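Cellulose 1,4-beta-cellobiosidase (Thermobifida fusca, PDB 4JJJ) probably hydrolyses cellulose to release cellobiose, this chain being the family 48 glycoside hydrolase part of a longer protein that also carries a cellulose-binding module. Local coordinates at residues Ala179-Val183 and Trp184-Pro188; Met233-Ala236 and His237-Ala240. The protein carries 1 engineered substitution. All coordinates share one frame; numbering follows the deposited sequence.

Contact 1. Residues Ala179-Val183 and Trp184-Pro188; sequences ARESV and WETIP. With CA (calcium ion), chain E.
A calcium site frames this contact, in which Arg180 and Glu185 bind one ion from positions five residues apart in a loop. Arg180 O lies 2.4 Å from the calcium, and Glu185 chelates it through OE1 at 2.4 Å and OE2 at 2.6 Å. Two waters, one of them also taking the N-H of Arg180 NE, join Asp408 and Glu560 in the shell. A type I beta turn runs from Ser182 to Glu185, closed by Glu185 N to Ser182 O at 2.9 Å.

Ser182 positions the carboxylate twice. Its backbone N meets the anti lone pair of Glu185 OE1 at 2.8 Å and 169°, whereas its OG donates to the same OE1 at 3.0 Å from 53° above the carboxylate plane. With chi1 at 81°, OG sits between backbone N and carbonyl, where it also accepts from Trp184 N at 3.0 Å, as in an ST turn. Without the hydroxyl, as with an alanine here, Trp184 N would probably lose its acceptor and the calcium-binding carboxylate one of its two Ser182 donors. Within the turn, Val183 CG1 packs over the five-membered ring of Trp184, 3.8 Å from its centroid. Glu181, hydrogen-bonded to Gln176 N and salt-bridged to Arg177, turns its carboxyl carbon to the Thr186 methyl.

The loop joins strand 170-173 to strand 189-190, neighbours in an antiparallel sheet.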
# COMPACT_ATOMS: atom_id res chain seq x y z
N ALA A 179 -5.35 -15.05 2.97
CA ALA A 179 -4.39 -15.06 1.94
C ALA A 179 -4.79 -15.44 0.58
O ALA A 179 -4.14 -15.09 -0.42
CB ALA A 179 -3.19 -15.93 2.36
N ARG A 180 -5.88 -16.22 0.46
CA ARG A 180 -6.27 -16.76 -0.81
C ARG A 180 -7.38 -15.95 -1.39
O ARG A 180 -7.89 -16.30 -2.42
CB ARG A 180 -6.67 -18.26 -0.63
CG ARG A 180 -5.42 -19.13 -0.52
CD ARG A 180 -5.77 -20.62 -0.64
NE ARG A 180 -6.28 -20.98 -1.93
CZ ARG A 180 -6.58 -22.24 -2.28
NH1 ARG A 180 -6.38 -23.24 -1.41
NH2 ARG A 180 -7.09 -22.49 -3.48
N GLU A 181 -7.78 -14.89 -0.72
CA GLU A 181 -8.88 -14.07 -1.27
C GLU A 181 -8.21 -12.97 -2.16
O GLU A 181 -7.71 -11.97 -1.62
CB GLU A 181 -9.71 -13.46 -0.15
CG GLU A 181 -10.86 -12.63 -0.66
CD GLU A 181 -11.50 -11.77 0.37
OE1 GLU A 181 -10.77 -11.09 1.19
OE2 GLU A 181 -12.78 -11.81 0.56
N SER A 182 -8.26 -13.16 -3.47
CA SER A 182 -7.75 -12.17 -4.41
C SER A 182 -8.74 -10.99 -4.60
O SER A 182 -9.84 -10.95 -4.05
CB SER A 182 -7.58 -12.84 -5.69
OG SER A 182 -8.82 -12.95 -6.43
N VAL A 183 -8.25 -9.99 -5.35
CA VAL A 183 -9.08 -8.80 -5.72
C VAL A 183 -10.39 -9.22 -6.35
O VAL A 183 -11.41 -8.52 -6.32
CB VAL A 183 -8.24 -7.89 -6.65
CG1 VAL A 183 -7.89 -8.61 -7.95
CG2 VAL A 183 -8.91 -6.53 -6.83
N TRP A 184 -10.39 -10.41 -7.01
CA TRP A 184 -11.58 -10.95 -7.74
C TRP A 184 -12.59 -11.60 -6.80
O TRP A 184 -13.68 -11.89 -7.26
CB TRP A 184 -11.16 -11.96 -8.76
CG TRP A 184 -10.22 -11.43 -9.75
CD1 TRP A 184 -8.85 -11.46 -9.67
CD2 TRP A 184 -10.54 -10.59 -10.83
NE1 TRP A 184 -8.30 -10.76 -10.74
CE2 TRP A 184 -9.33 -10.21 -11.47
CE3 TRP A 184 -11.74 -10.19 -11.39
CZ2 TRP A 184 -9.32 -9.36 -12.60
CZ3 TRP A 184 -11.72 -9.37 -12.51
CH2 TRP A 184 -10.54 -9.00 -13.11
N GLU A 185 -12.20 -11.83 -5.53
CA GLU A 185 -12.95 -12.74 -4.62
C GLU A 185 -13.49 -12.09 -3.40
O GLU A 185 -13.97 -12.77 -2.53
CB GLU A 185 -12.04 -13.94 -4.29
CG GLU A 185 -11.70 -14.85 -5.49
CD GLU A 185 -10.58 -15.79 -5.25
OE1 GLU A 185 -9.56 -15.36 -4.72
OE2 GLU A 185 -10.63 -16.95 -5.62
N THR A 186 -13.46 -10.74 -3.32
CA THR A 186 -13.92 -9.99 -2.16
C THR A 186 -15.41 -9.63 -2.33
O THR A 186 -15.96 -9.66 -3.43
CB THR A 186 -13.18 -8.63 -2.06
OG1 THR A 186 -13.45 -7.92 -3.33
CG2 THR A 186 -11.67 -8.89 -1.88
N ILE A 187 -16.02 -9.25 -1.23
CA ILE A 187 -17.36 -8.66 -1.20
C ILE A 187 -17.15 -7.22 -0.63
O ILE A 187 -16.94 -7.01 0.57
CB ILE A 187 -18.37 -9.49 -0.36
CG1 ILE A 187 -18.46 -10.90 -0.94
CG2 ILE A 187 -19.67 -8.72 -0.28
CD1 ILE A 187 -19.12 -11.86 -0.00
N PRO A 188 -17.16 -6.20 -1.56
CA PRO A 188 -17.04 -4.84 -1.10
C PRO A 188 -18.13 -4.46 -0.10
O PRO A 188 -19.29 -4.80 -0.31
CB PRO A 188 -17.04 -3.97 -2.38
CG PRO A 188 -16.64 -4.97 -3.45
CD PRO A 188 -17.37 -6.28 -3.01
CA CA E . -8.30 -17.36 -4.49
O HOH W 1 -6.38 -18.92 -4.03
O HOH W 2 -14.40 -9.59 1.11
O HOH W 3 -11.77 -6.38 -4.66
O HOH W 4 -9.63 -18.80 -3.20

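Contact 2. Residues Met233-Ala236 and His237-Ala240; sequences MFWA and HEWA. With ZN (zinc ion), chain B; ZN (zinc ion), chain R; EDO (1,2-ethanediol), chain C.
Trp235 and Trp239, one turn apart on a helix, carry the aromatic part of this contact, while Glu238 packs its side chain over the Phe234 ring. The backbone is regular alpha-helix: four successive i to i+4 bonds run from His237, Glu238, Trp239 and Ala240 back to Met233, Phe234, Trp235 and Ala236. The first, His237 N to Met233 O, measures 3.0 Å. The last, Ala240 N to Ala236 O, is 2.7 Å.

Among the CH-pi contacts, Trp235 CB stands over the six-membered ring of Trp239, 3.6 Å from its centroid. Trp235 O also lies over one face of this indole, toward its rim. The indoles themselves scarcely overlap: the five-membered ring of Trp235 and the six-membered ring of Trp239 have centroids 5.3 Å apart and planes at 27°, so within these two segments the Trp235 methylene and carbonyl, more than its ring, meet Trp239. Glu238 CG lies over one face of Phe234, 4.0 Å from the ring centroid; the bend at chi2 (-70°) folds the carboxylate back until it stacks almost parallel to that ring.

The polar contacts continue from this carboxylate. In the His237 conformer described, ND1 donates to Glu238 OE2 at 2.9 Å, a bent bond of 136°, and NE2 binds zinc at 2.2 Å, a site shared with Glu340. His237 has a second conformer and zinc two nearby positions, so the details of both interactions are doubtful. Trp235 NE1 is hydrogen-bonded to Gln427 and Trp239 NE1 to Glu635.

All eight residues belong to helix 223-242. Met233 and His237 meet helix 250-263, Phe234 and Trp235 pack on helices 329-337 and 416-432, and Tyr62 and Arg65 of helix 50-67 reach Trp239.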
# COMPACT_ATOMS: atom_id res chain seq x y z
N MET A 233 7.21 14.61 2.85
CA MET A 233 7.37 15.80 3.65
C MET A 233 8.81 15.98 4.04
O MET A 233 9.26 17.13 4.27
CB MET A 233 6.42 15.76 4.81
CG MET A 233 4.98 15.89 4.43
SD MET A 233 4.60 17.29 3.30
CE MET A 233 5.27 18.54 4.15
N PHE A 234 9.64 14.95 4.17
CA PHE A 234 11.09 15.15 4.30
C PHE A 234 11.61 16.00 3.16
O PHE A 234 12.33 16.99 3.28
CB PHE A 234 11.84 13.82 4.32
CG PHE A 234 13.29 13.97 4.15
CD1 PHE A 234 14.11 14.30 5.21
CD2 PHE A 234 13.86 13.80 2.94
CE1 PHE A 234 15.48 14.47 5.05
CE2 PHE A 234 15.19 13.94 2.74
CZ PHE A 234 16.05 14.33 3.82
N TRP A 235 11.19 15.66 1.95
CA TRP A 235 11.62 16.38 0.75
C TRP A 235 11.05 17.78 0.68
O TRP A 235 11.80 18.72 0.36
CB TRP A 235 11.29 15.59 -0.52
CG TRP A 235 12.24 14.41 -0.63
CD1 TRP A 235 11.92 13.05 -0.51
CD2 TRP A 235 13.65 14.49 -0.80
NE1 TRP A 235 13.11 12.31 -0.58
CE2 TRP A 235 14.16 13.17 -0.82
CE3 TRP A 235 14.55 15.55 -0.96
CZ2 TRP A 235 15.55 12.89 -0.98
CZ3 TRP A 235 15.87 15.29 -1.09
CH2 TRP A 235 16.39 13.93 -1.07
N ALA A 236 9.78 17.95 1.02
CA ALA A 236 9.20 19.31 1.04
C ALA A 236 10.08 20.17 1.96
O ALA A 236 10.43 21.34 1.62
CB ALA A 236 7.78 19.30 1.56
N HIS A 237 10.49 19.64 3.11
CA HIS A 237 11.36 20.38 4.08
C HIS A 237 12.65 20.79 3.41
O HIS A 237 13.16 21.93 3.48
CB HIS A 237 11.77 19.50 5.29
CG HIS A 237 12.82 20.14 6.14
ND1 HIS A 237 14.10 19.71 6.14
CD2 HIS A 237 12.78 21.24 6.92
CE1 HIS A 237 14.83 20.52 6.89
NE2 HIS A 237 14.05 21.47 7.34
N GLU A 238 13.29 19.82 2.82
CA GLU A 238 14.55 20.09 2.18
C GLU A 238 14.41 21.19 1.14
O GLU A 238 15.26 22.09 1.06
CB GLU A 238 15.19 18.88 1.55
CG GLU A 238 15.48 17.75 2.57
CD GLU A 238 16.59 18.09 3.56
OE1 GLU A 238 17.77 18.13 3.09
OE2 GLU A 238 16.27 18.34 4.74
N TRP A 239 13.40 21.07 0.27
CA TRP A 239 13.24 21.97 -0.86
C TRP A 239 12.76 23.36 -0.42
O TRP A 239 13.25 24.36 -0.94
CB TRP A 239 12.28 21.35 -1.89
CG TRP A 239 12.74 20.03 -2.44
CD1 TRP A 239 14.01 19.63 -2.70
CD2 TRP A 239 11.87 18.96 -2.91
NE1 TRP A 239 14.00 18.39 -3.24
CE2 TRP A 239 12.70 17.96 -3.40
CE3 TRP A 239 10.47 18.78 -2.94
CZ2 TRP A 239 12.19 16.73 -3.86
CZ3 TRP A 239 9.96 17.57 -3.43
CH2 TRP A 239 10.84 16.59 -3.91
N ALA A 240 11.84 23.42 0.52
CA ALA A 240 11.42 24.71 1.10
C ALA A 240 12.61 25.33 1.81
O ALA A 240 12.79 26.57 1.68
CB ALA A 240 10.32 24.58 2.02
ZN ZN B . 15.25 21.15 9.12
ZN ZN R . 14.30 22.97 8.95
C1 EDO C . 20.08 15.96 -0.26
O1 EDO C . 21.39 16.55 -0.24
C2 EDO C . 19.29 16.35 0.96
O2 EDO C . 18.67 17.65 0.83
O HOH W 5 16.32 23.33 9.01
O HOH W 6 16.89 19.55 9.66

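Contacts 1 and 2 lie on opposite sides of the chain's centre, 16 Å and 22 Å from it, with their own centres 38 Å apart. Their nearest atoms are about 28 Å from each other, so they do not touch. Each includes metal ligands, but the metals differ: a calcium ion within a loop, zinc beside a helix. Contact 1 is near bound sugar, the Glu181 side chain being about 6 Å from a glucose unit. Contact 2 shares helix 223-242 with Asn224, the engineered residue at the predicted nucleophile position, nine residues before Met233; the predicted proton donor, Glu51, lies in the first turn of a different helix, 50-67, which also supplies neighbours of Trp239.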